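Local coordinates for protein O-succinylhomoserine sulfhydrylase (Mycobacterium tuberculosis, PDB 3NDN) that probably catalyses the formation of L-homocysteine from O-succinyl-L-homoserine and hydrogen sulfide, using pyridoxal 5'-phosphate as its cofactor, in methionine biosynthesis, at residues 92-97 against 239-244; 120-125 against 165-170; 232-237 against 267-272; 285-290 against 400-405; 335-340 against 388-393. All blocks are in the same frame, centred on the assembly; numbering follows the deposited sequence.

Interaction 1 of 5, residues 92-97 against 239-244; sequences LIEGAP and AILGDR
Leu-241 packs against the chain where it leaves helix 81-94, touching Glu-94 and Ala-96. Its CB lies 3.9 Å from Ala-96 CB. CG stands beside the backbone N and opposite the carbonyl carbon (chi1 -55°), and from there CD2 turns into the angle between the helix end and the chain beyond it. That methyl meets Ala-96 CB at 3.8 Å and Glu-94 CB at 4.0 Å, with Glu-94 CG slightly farther away. Glu-94 thus lends its aliphatic base to the apolar patch, while its OE1 is hydrogen-bonded to the hydroxyl of Tyr-223. Gly-95, with positive phi, ends the helix between these two partners of Leu-241. One step on, the ring of Pro-97 lies against a backbone carbonyl: CD is 3.5 Å and CB 3.6 Å from Gly-242 O, and CG approaches Asp-243 OD1. The contact is thus van der Waals packing, and paired hydrogen bonding starts just past Pro-97, where the backbone of Ala-98 bonds to Gly-242. Strand 98-102 there joins antiparallel strand 238-242, which is flanked on its other side by strand 220-224, while helices 105-114 and 244-258 pack on Ile-240.

Interaction 2 of 5, residues 120-125 against 165-170; sequences GDRLVA and VPTQAV
The carbonyl oxygen of Arg-122 accepts two consecutive backbone N-H groups, from Gln-168 N at 3.1 Å and from Ala-169 N at 3.3 Å. Gln-168 also reaches back with its side chain, which bends at chi2 (73°) to bring OE1 to 2.8 Å from Arg-122 N. This N-H meets its acceptor in the carbonyl plane of the amide. Gln-168 thus binds Arg-122 on both sides of its CA, the carbonyl O through its backbone N-H and the backbone N through its side-chain amide. The side chain of Asp-121 crosses that of Gln-168 at about a right angle; its OD2 is occupied by Gly-118 N.

Farther out, the Arg-122 side chain runs extended, with CG anti to the backbone N (chi1 -177°), across to Thr-167. NH1 donates to Thr-167 OG1 at 2.9 Å, with the oxygen at the edge of the guanidinium and nearly in its plane, and also bonds to Ala-162 O. Thr-167 OG1 in turn donates to Val-165 O, and Val-165 CG2 sits 3.5 Å above the centre of one guanidinium face. Polar edge and apolar face are thus both engaged by the segment leading into strand 169-173.

Val-124 N to Ala-169 O, at 3.0 Å and nearly straight, continues the pairing. Leu-123 opposite Ala-169 and Val-124 opposite Val-170 make the parallel register of two neighbouring strands in the seven-stranded sheet of the large, cofactor-binding domain of fold type I PLP-dependent enzymes.

Interaction 3 of 5, residues 232-237 against 267-272; sequences QGRVLG and AWVLLK
The loop following Lys-227, the lysine that probably carries the pyridoxal phosphate in this fold type I enzyme, rests Arg-234, Val-235 and Gly-237 on helix 264-273. The guanidinium of Arg-234 is sandwiched. Val-269 CG1 lies 3.7 Å above the centre of one face, and Gln-232 OE1 stands 3.3 Å above the opposite face, displaced toward the rim. A bend at chi3 (-62°) turns the flat group over the valine, and a salt bridge from NE to Asp-230 holds it there. Asp-230 also accepts from the backbone N of Gln-232 and Val-235, so one carboxylate shapes the loop as well as orienting the arginine.

Val-235 points its CG2 at the helix, tip to tip with Val-269 CG1 at 4.0 Å and equally far from Leu-270 CD2. Where the loop ends, Gly-237 has no side chain, and Leu-270 CD1 comes to 4.1 Å from its CA. All five touching residues are buried.

The second subunit closes over this region: its Trp-268 packs on Arg-234, and Gln-232 NE2 bonds to its Lys-272 O and Glu-275. Within the chain, Leu-236 O accepts from Asn-266 ND2 of the same helix, and a water adds a second polar link, donating to Val-269 O at 2.8 Å and taking a weak bond from Arg-234 NH1 at 3.0 Å.

Interaction 4 of 5, residues 285-290 against 400-405; sequences NASAQR and EDTDDL
Charge joins Arg-290 to Asp-403: NH2 donates to OD1 at 3.1 Å with an N-H...O angle of 159°. The carboxylate oxygen lies close to the guanidinium plane and is approached nearly along its own C-O axis, yet the two flat groups are turned 71° apart. The salt bridge is therefore single-pronged rather than a side-by-side pair.

Van der Waals packing accompanies it. Arg-290 bends at chi3, which swings its guanidinium across Thr-402, whose CG2 lies 3.7 Å above the centre of one face, while Thr-402 CB is 3.6 Å from NH1. The methyl thus lies against one face of the guanidinium while the neighbouring aspartate meets its edge.

The hydroxyl groups form a third element. Ser-287 OG, anti to its own backbone N (chi1 -179°), is directed at the start of the second helix and stands 3.1 Å from Thr-402 OG1. Ser-287 OG also donates to a water at 2.9 Å, and that water donates to Glu-400 O at 2.7 Å, tying the serine to the chain just before the helix. There Asp-401 is the N-cap, its OD2 accepting weak bonds from the backbone N of Asp-403 and Asp-404.

The second subunit adjoins Glu-400 and Asp-404: its Arg-33 forms a salt bridge with Glu-400, and its Thr-29 and Ser-26 bond to Asp-404. In the fold, the long helix 277-296 meets the first turn of the C-terminal helix 402-413 here, with Val-397, just past strand 392-396, touching Ser-287.

Interaction 5 of 5, residues 335-340 against 388-393; sequences CPEDVA and LGDGVV
Glu-337 reaches across to the turn made by Gly-389, Asp-390, Gly-391 and Val-392. With CG anti to the backbone N (chi1 -176°) and a bend at chi2, its carboxylate arrives beside the turn backbone. OE2 accepts from Asp-390 N at 3.1 Å through its syn lone pair, the bond being fairly straight at 160°. OE1 accepts from a water at 3.0 Å that itself takes the N-H of Gly-391, also at 3.1 Å. The two oxygens thus serve consecutive amides of a type I turn, one directly and one through solvent. Farther along, Ala-340 opens helix 340-350 and lays its CB on the same backbone, 3.8 Å from Gly-391 N and 3.9 Å from Gly-391 CA. Beyond this corner, Gly-391 pairs by backbone with Leu-333 of strand 328-333, and Asp-390 O accepts from His-369 NE2. The side chains of Glu-337 and Asp-390 cross at about a right angle, but their carboxylate planes are nearly parallel and Glu-337 OE2 lies 4.3 Å from Asp-390 OD2. Such nearness of like charges would be expected to cost some stability, probably offset by the direct bond from Asp-390 N and the water-mediated one from Gly-391 N.

Overall arrangement
Interactions 1 and 2 belong to the same seven-stranded sheet, at strands 238-242 and 122-126 with 169-173, their centres 22 Å apart. Interaction 3 adjoins interaction 1 in sequence, since the loop 232-237 runs into strand 238-242; the centres are 19 Å apart. It is also the contact nearest in sequence to Lys-227, the probable cofactor lysine. Helices 264-273 and 277-296 follow each other, leading from interaction 3 to interaction 4, 24 Å away between centres, and both contacts touch the second subunit. Interactions 4 and 5, 25 Å apart, are connected through strand 392-396 and helix 402-413. Interaction 5 lies farthest from interaction 1, about 42 Å between centres.

Interaction 1 of 5, residues 92-97 against 239-244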
# COMPACT_ATOMS: atom_id res chain seq x y z
N LEU A 92 1.15 -23.13 10.76
CA LEU A 92 1.17 -24.36 9.94
C LEU A 92 2.59 -24.77 9.57
O LEU A 92 2.93 -25.95 9.71
CB LEU A 92 0.33 -24.22 8.66
CG LEU A 92 -1.20 -24.31 8.88
CD1 LEU A 92 -1.98 -23.70 7.70
CD2 LEU A 92 -1.64 -25.77 9.12
N ILE A 93 3.41 -23.82 9.12
CA ILE A 93 4.84 -24.08 8.79
C ILE A 93 5.64 -24.64 9.98
O ILE A 93 6.47 -25.56 9.84
CB ILE A 93 5.52 -22.81 8.18
CG1 ILE A 93 4.93 -22.50 6.79
CG2 ILE A 93 7.07 -22.94 8.12
CD1 ILE A 93 5.33 -21.12 6.22
N GLU A 94 5.41 -24.06 11.16
CA GLU A 94 6.18 -24.38 12.37
C GLU A 94 5.69 -25.66 13.08
O GLU A 94 6.49 -26.36 13.72
CB GLU A 94 6.16 -23.17 13.32
CG GLU A 94 6.95 -23.30 14.65
CD GLU A 94 8.47 -23.18 14.47
OE1 GLU A 94 8.92 -22.55 13.49
OE2 GLU A 94 9.21 -23.73 15.31
N GLY A 95 4.40 -25.95 12.97
CA GLY A 95 3.76 -27.06 13.71
C GLY A 95 3.52 -26.76 15.19
O GLY A 95 3.73 -27.63 16.05
N ALA A 96 3.06 -25.54 15.49
CA ALA A 96 2.76 -25.10 16.86
C ALA A 96 1.25 -25.21 17.13
O ALA A 96 0.47 -25.23 16.18
CB ALA A 96 3.21 -23.65 17.04
N PRO A 97 0.84 -25.28 18.43
CA PRO A 97 -0.59 -25.30 18.78
C PRO A 97 -1.34 -23.97 18.52
O PRO A 97 -2.54 -24.00 18.22
CB PRO A 97 -0.58 -25.65 20.29
CG PRO A 97 0.79 -26.28 20.54
CD PRO A 97 1.69 -25.50 19.62
N ALA A 239 6.29 -12.55 15.77
CA ALA A 239 5.26 -13.47 16.22
C ALA A 239 5.68 -14.27 17.45
O ALA A 239 6.87 -14.54 17.65
CB ALA A 239 4.86 -14.44 15.08
N ILE A 240 4.67 -14.66 18.23
CA ILE A 240 4.86 -15.58 19.37
C ILE A 240 4.09 -16.89 19.13
O ILE A 240 2.87 -16.86 18.91
CB ILE A 240 4.36 -14.94 20.69
CG1 ILE A 240 4.99 -13.55 20.91
CG2 ILE A 240 4.64 -15.88 21.90
CD1 ILE A 240 4.21 -12.64 21.86
N LEU A 241 4.78 -18.03 19.19
CA LEU A 241 4.11 -19.34 19.06
C LEU A 241 4.25 -20.22 20.33
O LEU A 241 5.34 -20.30 20.91
CB LEU A 241 4.60 -20.09 17.81
CG LEU A 241 4.48 -19.37 16.45
CD1 LEU A 241 5.79 -18.66 16.10
CD2 LEU A 241 4.11 -20.35 15.34
N GLY A 242 3.15 -20.86 20.76
CA GLY A 242 3.10 -21.71 21.98
C GLY A 242 1.76 -22.41 22.23
O GLY A 242 0.95 -22.55 21.30
N ASP A 243 1.54 -22.89 23.45
CA ASP A 243 0.31 -23.64 23.81
C ASP A 243 -0.92 -22.72 23.78
O ASP A 243 -0.80 -21.52 24.05
CB ASP A 243 0.43 -24.25 25.22
CG ASP A 243 1.48 -25.36 25.31
OD1 ASP A 243 1.71 -26.09 24.33
OD2 ASP A 243 2.07 -25.52 26.41
N ARG A 244 -2.08 -23.28 23.48
CA ARG A 244 -3.35 -22.52 23.45
C ARG A 244 -3.63 -21.70 24.72
O ARG A 244 -4.01 -20.53 24.63
CB ARG A 244 -4.55 -23.41 23.10
CG ARG A 244 -5.88 -22.61 22.91
CD ARG A 244 -7.15 -23.48 23.05
NE ARG A 244 -6.99 -24.56 24.03
CZ ARG A 244 -7.14 -24.45 25.35
NH1 ARG A 244 -7.49 -23.28 25.91
NH2 ARG A 244 -6.95 -25.51 26.13

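Interaction 2 of 5, residues 120-125 against 165-170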
# COMPACT_ATOMS: atom_id res chain seq x y z
N GLY A 120 9.00 -10.68 41.25
CA GLY A 120 9.33 -11.82 42.11
C GLY A 120 9.62 -13.14 41.41
O GLY A 120 10.19 -14.06 42.01
N ASP A 121 9.21 -13.25 40.14
CA ASP A 121 9.49 -14.43 39.33
C ASP A 121 10.95 -14.47 38.88
O ASP A 121 11.65 -13.48 38.99
CB ASP A 121 8.54 -14.49 38.12
CG ASP A 121 7.10 -14.77 38.52
OD1 ASP A 121 6.86 -15.57 39.45
OD2 ASP A 121 6.19 -14.18 37.90
N ARG A 122 11.39 -15.63 38.38
CA ARG A 122 12.82 -15.91 38.14
C ARG A 122 13.10 -16.34 36.68
O ARG A 122 12.43 -17.23 36.17
CB ARG A 122 13.29 -17.00 39.11
CG ARG A 122 14.79 -17.37 39.05
CD ARG A 122 15.19 -18.28 40.24
NE ARG A 122 16.64 -18.30 40.45
CZ ARG A 122 17.47 -19.17 39.89
NH1 ARG A 122 17.00 -20.13 39.10
NH2 ARG A 122 18.77 -19.10 40.14
N LEU A 123 14.10 -15.71 36.06
CA LEU A 123 14.54 -16.01 34.68
C LEU A 123 16.00 -16.47 34.65
O LEU A 123 16.85 -15.88 35.31
CB LEU A 123 14.37 -14.75 33.78
CG LEU A 123 15.08 -14.63 32.42
CD1 LEU A 123 14.58 -15.68 31.43
CD2 LEU A 123 14.96 -13.23 31.80
N VAL A 124 16.28 -17.54 33.89
CA VAL A 124 17.66 -17.94 33.59
C VAL A 124 17.94 -17.77 32.08
O VAL A 124 17.28 -18.39 31.25
CB VAL A 124 17.97 -19.39 34.06
CG1 VAL A 124 19.38 -19.80 33.68
CG2 VAL A 124 17.77 -19.51 35.57
N ALA A 125 18.93 -16.94 31.74
CA ALA A 125 19.18 -16.61 30.33
C ALA A 125 20.63 -16.83 29.96
O ALA A 125 21.51 -16.67 30.80
CB ALA A 125 18.79 -15.16 30.06
N VAL A 165 17.07 -24.68 41.52
CA VAL A 165 15.93 -24.17 42.32
C VAL A 165 14.76 -23.83 41.38
O VAL A 165 14.99 -23.63 40.19
CB VAL A 165 16.32 -22.91 43.17
CG1 VAL A 165 17.41 -23.25 44.21
CG2 VAL A 165 16.75 -21.74 42.28
N PRO A 166 13.50 -23.79 41.90
CA PRO A 166 12.34 -23.47 41.05
C PRO A 166 12.51 -22.19 40.23
O PRO A 166 12.98 -21.17 40.75
CB PRO A 166 11.19 -23.31 42.05
CG PRO A 166 11.59 -24.22 43.21
CD PRO A 166 13.10 -24.15 43.28
N THR A 167 12.13 -22.28 38.95
CA THR A 167 12.36 -21.23 37.95
C THR A 167 11.10 -21.09 37.06
O THR A 167 10.37 -22.08 36.85
CB THR A 167 13.64 -21.58 37.11
OG1 THR A 167 14.77 -21.66 38.00
CG2 THR A 167 13.93 -20.56 36.00
N GLN A 168 10.82 -19.87 36.58
CA GLN A 168 9.64 -19.61 35.73
C GLN A 168 9.93 -19.63 34.21
O GLN A 168 9.12 -20.16 33.44
CB GLN A 168 8.97 -18.28 36.11
CG GLN A 168 8.01 -18.36 37.30
CD GLN A 168 8.74 -18.53 38.63
OE1 GLN A 168 9.69 -17.80 38.92
NE2 GLN A 168 8.30 -19.50 39.43
N ALA A 169 11.07 -19.08 33.79
CA ALA A 169 11.42 -19.00 32.36
C ALA A 169 12.91 -19.22 32.08
O ALA A 169 13.75 -18.92 32.92
CB ALA A 169 10.94 -17.67 31.76
N VAL A 170 13.18 -19.76 30.89
CA VAL A 170 14.53 -19.90 30.32
C VAL A 170 14.52 -19.25 28.91
O VAL A 170 13.59 -19.47 28.13
CB VAL A 170 14.92 -21.40 30.23
CG1 VAL A 170 16.07 -21.65 29.23
CG2 VAL A 170 15.29 -21.95 31.64

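Interaction 3 of 5, residues 232-237 against 267-272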
# COMPACT_ATOMS: atom_id res chain seq x y z
N GLN A 232 13.11 -9.30 1.85
CA GLN A 232 13.56 -8.21 0.96
C GLN A 232 13.70 -6.83 1.62
O GLN A 232 13.73 -5.81 0.94
CB GLN A 232 12.71 -8.16 -0.31
CG GLN A 232 12.47 -9.55 -0.92
CD GLN A 232 11.55 -9.52 -2.12
OE1 GLN A 232 10.38 -9.87 -2.02
NE2 GLN A 232 12.08 -9.11 -3.27
N GLY A 233 13.84 -6.82 2.94
CA GLY A 233 14.15 -5.58 3.67
C GLY A 233 13.12 -4.47 3.76
O GLY A 233 13.50 -3.31 4.04
N ARG A 234 11.84 -4.82 3.63
CA ARG A 234 10.73 -3.84 3.45
C ARG A 234 10.02 -3.32 4.72
O ARG A 234 9.85 -2.08 4.88
CB ARG A 234 9.67 -4.40 2.49
CG ARG A 234 10.12 -4.58 1.05
CD ARG A 234 9.22 -5.58 0.31
NE ARG A 234 9.24 -6.93 0.89
CZ ARG A 234 8.53 -7.95 0.41
NH1 ARG A 234 7.74 -7.77 -0.65
NH2 ARG A 234 8.61 -9.15 0.98
N VAL A 235 9.59 -4.25 5.60
CA VAL A 235 8.77 -3.90 6.77
C VAL A 235 9.21 -4.64 8.07
O VAL A 235 10.01 -5.59 8.03
CB VAL A 235 7.20 -4.11 6.53
CG1 VAL A 235 6.70 -3.38 5.25
CG2 VAL A 235 6.83 -5.60 6.50
N LEU A 236 8.70 -4.17 9.22
CA LEU A 236 8.90 -4.88 10.49
C LEU A 236 7.67 -5.71 10.93
O LEU A 236 6.51 -5.36 10.61
CB LEU A 236 9.29 -3.90 11.61
CG LEU A 236 10.68 -3.26 11.54
CD1 LEU A 236 10.55 -1.90 10.91
CD2 LEU A 236 11.26 -3.12 12.93
N GLY A 237 7.93 -6.76 11.70
CA GLY A 237 6.88 -7.55 12.31
C GLY A 237 7.49 -8.66 13.15
O GLY A 237 8.72 -8.86 13.13
N ALA A 267 1.07 -7.23 7.53
CA ALA A 267 0.63 -8.64 7.57
C ALA A 267 0.50 -9.20 6.14
O ALA A 267 0.87 -10.35 5.89
CB ALA A 267 -0.73 -8.77 8.31
N TRP A 268 -0.01 -8.39 5.22
CA TRP A 268 -0.11 -8.77 3.79
C TRP A 268 1.30 -8.96 3.20
O TRP A 268 1.57 -10.00 2.55
CB TRP A 268 -0.91 -7.71 3.02
CG TRP A 268 -0.95 -7.88 1.52
CD1 TRP A 268 -1.75 -8.74 0.81
CD2 TRP A 268 -0.18 -7.16 0.55
NE1 TRP A 268 -1.53 -8.59 -0.54
CE2 TRP A 268 -0.56 -7.64 -0.73
CE3 TRP A 268 0.80 -6.16 0.65
CZ2 TRP A 268 0.00 -7.14 -1.91
CZ3 TRP A 268 1.36 -5.66 -0.53
CH2 TRP A 268 0.96 -6.16 -1.80
N VAL A 269 2.19 -8.01 3.44
CA VAL A 269 3.59 -8.14 2.98
C VAL A 269 4.26 -9.47 3.45
O VAL A 269 4.86 -10.21 2.64
CB VAL A 269 4.48 -6.92 3.38
CG1 VAL A 269 5.96 -7.17 2.98
CG2 VAL A 269 3.96 -5.64 2.72
N LEU A 270 4.10 -9.77 4.74
CA LEU A 270 4.73 -10.93 5.36
C LEU A 270 4.12 -12.28 4.95
O LEU A 270 4.85 -13.22 4.75
CB LEU A 270 4.76 -10.78 6.89
CG LEU A 270 5.55 -9.56 7.40
CD1 LEU A 270 5.48 -9.44 8.93
CD2 LEU A 270 7.01 -9.58 6.94
N LEU A 271 2.79 -12.38 4.85
CA LEU A 271 2.14 -13.64 4.44
C LEU A 271 2.47 -14.02 2.98
O LEU A 271 2.54 -15.22 2.64
CB LEU A 271 0.59 -13.57 4.68
CG LEU A 271 -0.33 -12.70 3.80
CD1 LEU A 271 -0.78 -13.48 2.49
CD2 LEU A 271 -1.59 -12.23 4.55
N LYS A 272 2.68 -13.02 2.13
CA LYS A 272 3.07 -13.28 0.76
C LYS A 272 4.58 -13.65 0.76
O LYS A 272 5.01 -14.47 -0.03
CB LYS A 272 2.80 -12.06 -0.15
CG LYS A 272 1.30 -11.67 -0.30
CD LYS A 272 0.42 -12.83 -0.87
CE LYS A 272 0.55 -12.95 -2.37
NZ LYS A 272 -0.29 -14.09 -2.92
O HOH W 1 5.58 -9.74 -0.06

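Interaction 4 of 5, residues 285-290 against 400-405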
# COMPACT_ATOMS: atom_id res chain seq x y z
N ASN A 285 21.31 -20.62 1.85
CA ASN A 285 22.07 -21.61 2.65
C ASN A 285 23.17 -22.29 1.83
O ASN A 285 24.30 -22.39 2.29
CB ASN A 285 21.13 -22.64 3.27
CG ASN A 285 21.86 -23.69 4.11
OD1 ASN A 285 22.26 -23.43 5.25
ND2 ASN A 285 22.00 -24.90 3.56
N ALA A 286 22.84 -22.73 0.60
CA ALA A 286 23.82 -23.36 -0.27
C ALA A 286 24.93 -22.39 -0.67
O ALA A 286 26.13 -22.77 -0.74
CB ALA A 286 23.14 -23.98 -1.51
N SER A 287 24.53 -21.15 -0.94
CA SER A 287 25.46 -20.08 -1.31
C SER A 287 26.42 -19.74 -0.15
O SER A 287 27.64 -19.62 -0.35
CB SER A 287 24.68 -18.85 -1.78
OG SER A 287 25.54 -17.79 -2.18
N ALA A 288 25.86 -19.64 1.06
CA ALA A 288 26.69 -19.36 2.25
C ALA A 288 27.72 -20.49 2.54
O ALA A 288 28.88 -20.22 2.93
CB ALA A 288 25.79 -19.12 3.45
N GLN A 289 27.31 -21.74 2.31
CA GLN A 289 28.22 -22.91 2.46
C GLN A 289 29.42 -22.76 1.52
O GLN A 289 30.56 -23.00 1.94
CB GLN A 289 27.45 -24.21 2.15
CG GLN A 289 28.27 -25.50 2.25
CD GLN A 289 28.39 -26.03 3.67
OE1 GLN A 289 27.41 -26.10 4.42
NE2 GLN A 289 29.60 -26.45 4.04
N ARG A 290 29.18 -22.38 0.26
CA ARG A 290 30.26 -22.18 -0.71
C ARG A 290 31.19 -21.02 -0.33
O ARG A 290 32.41 -21.10 -0.52
CB ARG A 290 29.72 -21.95 -2.14
CG ARG A 290 29.21 -23.20 -2.88
CD ARG A 290 28.85 -22.88 -4.35
NE ARG A 290 29.98 -22.29 -5.07
CZ ARG A 290 29.92 -21.67 -6.25
NH1 ARG A 290 28.77 -21.56 -6.91
NH2 ARG A 290 31.03 -21.17 -6.78
N GLU A 400 22.13 -12.95 -4.96
CA GLU A 400 22.99 -12.71 -6.12
C GLU A 400 23.77 -13.99 -6.52
O GLU A 400 23.90 -14.93 -5.71
CB GLU A 400 23.96 -11.53 -5.88
CG GLU A 400 23.33 -10.25 -5.34
CD GLU A 400 23.35 -10.15 -3.81
OE1 GLU A 400 23.27 -11.18 -3.12
OE2 GLU A 400 23.42 -9.02 -3.29
N ASP A 401 24.21 -14.06 -7.78
CA ASP A 401 25.06 -15.17 -8.26
C ASP A 401 26.24 -15.41 -7.30
O ASP A 401 26.93 -14.47 -6.92
CB ASP A 401 25.59 -14.87 -9.67
CG ASP A 401 26.32 -16.05 -10.30
OD1 ASP A 401 25.66 -16.95 -10.85
OD2 ASP A 401 27.57 -16.08 -10.25
N THR A 402 26.45 -16.66 -6.90
CA THR A 402 27.52 -16.99 -5.94
C THR A 402 28.91 -16.61 -6.47
O THR A 402 29.78 -16.16 -5.72
CB THR A 402 27.48 -18.49 -5.51
OG1 THR A 402 26.16 -18.82 -5.07
CG2 THR A 402 28.46 -18.76 -4.37
N ASP A 403 29.11 -16.78 -7.77
CA ASP A 403 30.36 -16.42 -8.43
C ASP A 403 30.63 -14.91 -8.40
O ASP A 403 31.77 -14.48 -8.29
CB ASP A 403 30.38 -16.92 -9.88
CG ASP A 403 30.39 -18.44 -9.99
OD1 ASP A 403 30.91 -19.12 -9.07
OD2 ASP A 403 29.90 -18.94 -11.03
N ASP A 404 29.58 -14.10 -8.53
CA ASP A 404 29.72 -12.64 -8.51
C ASP A 404 30.10 -12.16 -7.09
O ASP A 404 30.87 -11.22 -6.93
CB ASP A 404 28.43 -11.93 -8.98
CG ASP A 404 28.13 -12.10 -10.49
OD1 ASP A 404 29.07 -12.28 -11.30
OD2 ASP A 404 26.94 -12.03 -10.88
N LEU A 405 29.54 -12.82 -6.07
CA LEU A 405 29.83 -12.48 -4.66
C LEU A 405 31.27 -12.85 -4.26
O LEU A 405 31.96 -12.07 -3.59
CB LEU A 405 28.82 -13.12 -3.71
CG LEU A 405 27.36 -12.61 -3.77
CD1 LEU A 405 26.41 -13.56 -3.05
CD2 LEU A 405 27.25 -11.19 -3.18
O HOH W 2 23.45 -16.19 -3.41

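Interaction 5 of 5, residues 335-340 against 388-393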
# COMPACT_ATOMS: atom_id res chain seq x y z
N CYS A 335 46.38 -10.82 10.62
CA CYS A 335 47.27 -9.67 10.72
C CYS A 335 47.46 -9.28 12.20
O CYS A 335 46.64 -9.66 13.04
CB CYS A 335 46.73 -8.48 9.91
SG CYS A 335 45.19 -7.75 10.54
N PRO A 336 48.54 -8.54 12.53
CA PRO A 336 48.74 -8.09 13.93
C PRO A 336 47.54 -7.28 14.47
O PRO A 336 46.94 -6.50 13.72
CB PRO A 336 49.99 -7.21 13.84
CG PRO A 336 50.71 -7.67 12.62
CD PRO A 336 49.65 -8.11 11.65
N GLU A 337 47.22 -7.46 15.75
CA GLU A 337 46.02 -6.85 16.34
C GLU A 337 46.08 -5.32 16.42
O GLU A 337 45.03 -4.66 16.37
CB GLU A 337 45.67 -7.49 17.71
CG GLU A 337 44.36 -6.97 18.39
CD GLU A 337 43.05 -7.45 17.72
OE1 GLU A 337 43.09 -8.44 16.97
OE2 GLU A 337 41.98 -6.84 17.98
N ASP A 338 47.28 -4.75 16.54
CA ASP A 338 47.45 -3.28 16.61
C ASP A 338 47.15 -2.54 15.30
O ASP A 338 47.09 -1.30 15.27
CB ASP A 338 48.83 -2.89 17.18
CG ASP A 338 50.00 -3.64 16.53
OD1 ASP A 338 49.91 -4.01 15.33
OD2 ASP A 338 51.02 -3.85 17.21
N VAL A 339 46.96 -3.29 14.21
CA VAL A 339 46.63 -2.72 12.90
C VAL A 339 45.34 -3.33 12.29
O VAL A 339 44.92 -2.96 11.19
CB VAL A 339 47.85 -2.82 11.92
CG1 VAL A 339 48.02 -4.23 11.37
CG2 VAL A 339 47.73 -1.81 10.78
N ALA A 340 44.70 -4.25 13.03
CA ALA A 340 43.55 -5.02 12.53
C ALA A 340 42.33 -4.15 12.16
O ALA A 340 41.66 -4.42 11.16
CB ALA A 340 43.16 -6.12 13.51
N LEU A 388 35.96 -11.60 20.16
CA LEU A 388 35.59 -10.67 19.10
C LEU A 388 36.59 -9.51 18.91
O LEU A 388 36.35 -8.39 19.37
CB LEU A 388 34.15 -10.15 19.33
CG LEU A 388 33.55 -9.12 18.37
CD1 LEU A 388 33.41 -9.69 16.97
CD2 LEU A 388 32.20 -8.62 18.89
N GLY A 389 37.69 -9.79 18.21
CA GLY A 389 38.72 -8.77 17.95
C GLY A 389 38.35 -7.74 16.88
O GLY A 389 37.32 -7.87 16.21
N ASP A 390 39.19 -6.72 16.73
CA ASP A 390 39.00 -5.66 15.74
C ASP A 390 39.20 -6.15 14.29
O ASP A 390 38.92 -5.41 13.35
CB ASP A 390 39.93 -4.46 16.02
CG ASP A 390 39.39 -3.50 17.10
OD1 ASP A 390 38.15 -3.32 17.23
OD2 ASP A 390 40.22 -2.89 17.80
N GLY A 391 39.67 -7.38 14.13
CA GLY A 391 39.85 -8.00 12.80
C GLY A 391 38.69 -8.85 12.30
O GLY A 391 38.78 -9.48 11.24
N VAL A 392 37.57 -8.84 13.03
CA VAL A 392 36.42 -9.69 12.70
C VAL A 392 35.41 -8.99 11.77
O VAL A 392 35.06 -7.82 11.99
CB VAL A 392 35.73 -10.20 13.98
CG1 VAL A 392 34.45 -10.95 13.66
CG2 VAL A 392 36.68 -11.10 14.79
N VAL A 393 34.99 -9.71 10.72
CA VAL A 393 34.02 -9.25 9.69
C VAL A 393 32.85 -10.25 9.57
O VAL A 393 33.06 -11.47 9.68
CB VAL A 393 34.73 -9.05 8.31
CG1 VAL A 393 33.75 -8.66 7.21
CG2 VAL A 393 35.84 -8.00 8.42
O HOH W 3 40.81 -9.83 15.56